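Local coordinates for HNH endonuclease (PDB 4H9D), which probably cuts nucleic acid as a metal-dependent nicking endonuclease of the HNH family and holds a zinc ion at a four-cysteine site, at residues I37-C41 with V70-C76. Sequence-based numbering, arbitrary orientation.
With ZN (zinc ion), chain D.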
loop_
_atom_site.group_PDB
_atom_site.type_symbol
_atom_site.label_atom_id
_atom_site.label_comp_id
_atom_site.label_asym_id
_atom_site.label_seq_id
_atom_site.Cartn_x
_atom_site.Cartn_y
_atom_site.Cartn_z
ATOM N N ILE A 37 -0.101 13.034 25.161
ATOM C CA ILE A 37 0.793 11.874 25.148
ATOM C C ILE A 37 0.362 10.866 24.089
ATOM O O ILE A 37 -0.792 10.460 24.059
ATOM C CB ILE A 37 0.803 11.172 26.512
ATOM C CG1 ILE A 37 1.418 12.098 27.567
ATOM C CG2 ILE A 37 1.580 9.868 26.417
ATOM C CD1 ILE A 37 2.834 12.558 27.246
ATOM N N CYS A 38 1.278 10.489 23.204
ATOM C CA CYS A 38 0.970 9.508 22.165
ATOM C C CYS A 38 1.043 8.121 22.796
ATOM O O CYS A 38 2.053 7.749 23.390
ATOM C CB CYS A 38 1.975 9.601 21.032
ATOM S SG CYS A 38 1.827 8.247 19.874
ATOM N N HIS A 39 -0.023 7.351 22.661
ATOM C CA HIS A 39 -0.078 6.034 23.280
ATOM C C HIS A 39 0.982 5.037 22.848
ATOM O O HIS A 39 1.400 4.193 23.651
ATOM C CB HIS A 39 -1.451 5.420 23.071
ATOM C CG HIS A 39 -1.625 4.116 23.769
ATOM N ND1 HIS A 39 -1.622 2.908 23.102
ATOM C CD2 HIS A 39 -1.771 3.822 25.082
ATOM C CE1 HIS A 39 -1.757 1.925 23.976
ATOM N NE2 HIS A 39 -1.850 2.453 25.184
ATOM N N TYR A 40 1.423 5.135 21.594
ATOM C CA TYR A 40 2.421 4.211 21.075
ATOM C C TYR A 40 3.844 4.609 21.423
ATOM O O TYR A 40 4.563 3.833 22.052
ATOM C CB TYR A 40 2.247 4.057 19.561
ATOM C CG TYR A 40 0.903 3.451 19.218
ATOM C CD1 TYR A 40 0.579 2.148 19.645
ATOM C CD2 TYR A 40 -0.084 4.197 18.553
ATOM C CE1 TYR A 40 -0.692 1.605 19.430
ATOM C CE2 TYR A 40 -1.369 3.663 18.331
ATOM C CZ TYR A 40 -1.655 2.367 18.777
ATOM O OH TYR A 40 -2.900 1.823 18.584
ATOM N N CYS A 41 4.264 5.813 21.045
ATOM C CA CYS A 41 5.634 6.213 21.362
ATOM C C CYS A 41 5.834 6.957 22.686
ATOM O O CYS A 41 6.962 7.164 23.104
ATOM C CB CYS A 41 6.234 7.017 20.206
ATOM S SG CYS A 41 5.416 8.567 19.833
ATOM N N VAL A 70 -7.657 5.051 21.695
ATOM C CA VAL A 70 -6.402 5.559 22.221
ATOM C C VAL A 70 -5.867 6.719 21.352
ATOM O O VAL A 70 -6.098 6.749 20.133
ATOM C CB VAL A 70 -5.403 4.402 22.238
ATOM C CG1 VAL A 70 -4.397 4.551 21.124
ATOM C CG2 VAL A 70 -4.750 4.309 23.570
ATOM N N PRO A 71 -5.138 7.685 21.957
ATOM C CA PRO A 71 -4.585 8.834 21.217
ATOM C C PRO A 71 -3.284 8.461 20.527
ATOM O O PRO A 71 -2.429 7.839 21.139
ATOM C CB PRO A 71 -4.321 9.885 22.304
ATOM C CG PRO A 71 -4.844 9.267 23.606
ATOM C CD PRO A 71 -4.781 7.780 23.378
ATOM N N ALA A 72 -3.120 8.842 19.267
ATOM C CA ALA A 72 -1.883 8.521 18.568
ATOM C C ALA A 72 -1.434 9.673 17.673
ATOM O O ALA A 72 -2.261 10.415 17.142
ATOM C CB ALA A 72 -2.064 7.264 17.748
ATOM N N CYS A 73 -0.118 9.823 17.521
ATOM C CA CYS A 73 0.457 10.873 16.675
ATOM C C CYS A 73 0.459 10.407 15.219
ATOM O O CYS A 73 0.365 9.212 14.935
ATOM C CB CYS A 73 1.889 11.195 17.106
ATOM S SG CYS A 73 3.138 9.969 16.594
ATOM N N LYS A 74 0.568 11.357 14.300
ATOM C CA LYS A 74 0.567 11.070 12.868
ATOM C C LYS A 74 1.375 9.825 12.464
ATOM O O LYS A 74 0.823 8.855 11.935
ATOM C CB LYS A 74 1.075 12.316 12.127
ATOM C CG LYS A 74 1.263 12.182 10.623
ATOM C CD LYS A 74 1.530 13.549 9.995
ATOM C CE LYS A 74 2.671 14.292 10.696
ATOM N NZ LYS A 74 2.868 15.679 10.173
ATOM N N GLU A 75 2.677 9.862 12.736
ATOM C CA GLU A 75 3.610 8.785 12.401
ATOM C C GLU A 75 3.234 7.398 12.927
ATOM O O GLU A 75 3.229 6.416 12.178
ATOM C CB GLU A 75 4.998 9.170 12.901
ATOM C CG GLU A 75 6.108 8.225 12.508
ATOM C CD GLU A 75 7.463 8.709 12.994
ATOM O OE1 GLU A 75 7.854 9.836 12.620
ATOM O OE2 GLU A 75 8.134 7.971 13.752
ATOM N N CYS A 76 2.934 7.316 14.219
ATOM C CA CYS A 76 2.560 6.049 14.839
ATOM C C CYS A 76 1.253 5.510 14.276
ATOM O O CYS A 76 1.116 4.308 14.031
ATOM C CB CYS A 76 2.412 6.207 16.360
ATOM S SG CYS A 76 3.938 5.994 17.314
HETATM ZN ZN ZN D . 3.619 8.264 18.410
#
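Cys-38 and Ala-72 bring the two backbones to a CA-CA separation of 4.7 Å, and beside them a backbone hydrogen bond from His-39 N to Pro-71 O (2.9 Å, N-H...O 165°) ties the turn 37-41 to the segment 70-76. Further along, one zinc ion joins both segments. Cys-38 SG and Cys-41 SG each lie 2.3 Å from the zinc, Cys-73 SG and Cys-76 SG each 2.5 Å, so each segment gives a CxxC pair to a Cys4 site. Cys-38 has its sulfur anti to the backbone N (chi1 170°), a setting that carries SG to the metal and within 3.4 Å of Cys-73 N, which donates a hydrogen bond to it. Two weak bonds, both long, reach the same sulfur from Tyr-40 N and Cys-41 N within the turn. In the other pair, Cys-73 is the N-cap of helix 74-82, and its SG accepts a capping bond from Cys-76 N.

Tyr-40 packs alongside this site: its CB approaches Cys-76 SG, while Ala-72 CB meets the ring edge at CE2 (3.7 Å). The ring stacks edge-to-face with Trp-88, and its OH forms a hydrogen bond with Asp-53 OD2 on the neighbouring strand 50-54. Were Tyr-40 an alanine, Asp-53 would probably lose this hydroxyl partner and a gap would be likely to open beside Ala-72. Pro-71 packs against helix 27-34.

Thiolates bound to zinc carry negative charge, which the N-H donors directed at Cys-38 SG and Cys-73 SG would be expected to disperse; metal coordination and backbone bonding thus together join the turn to the strand-helix junction.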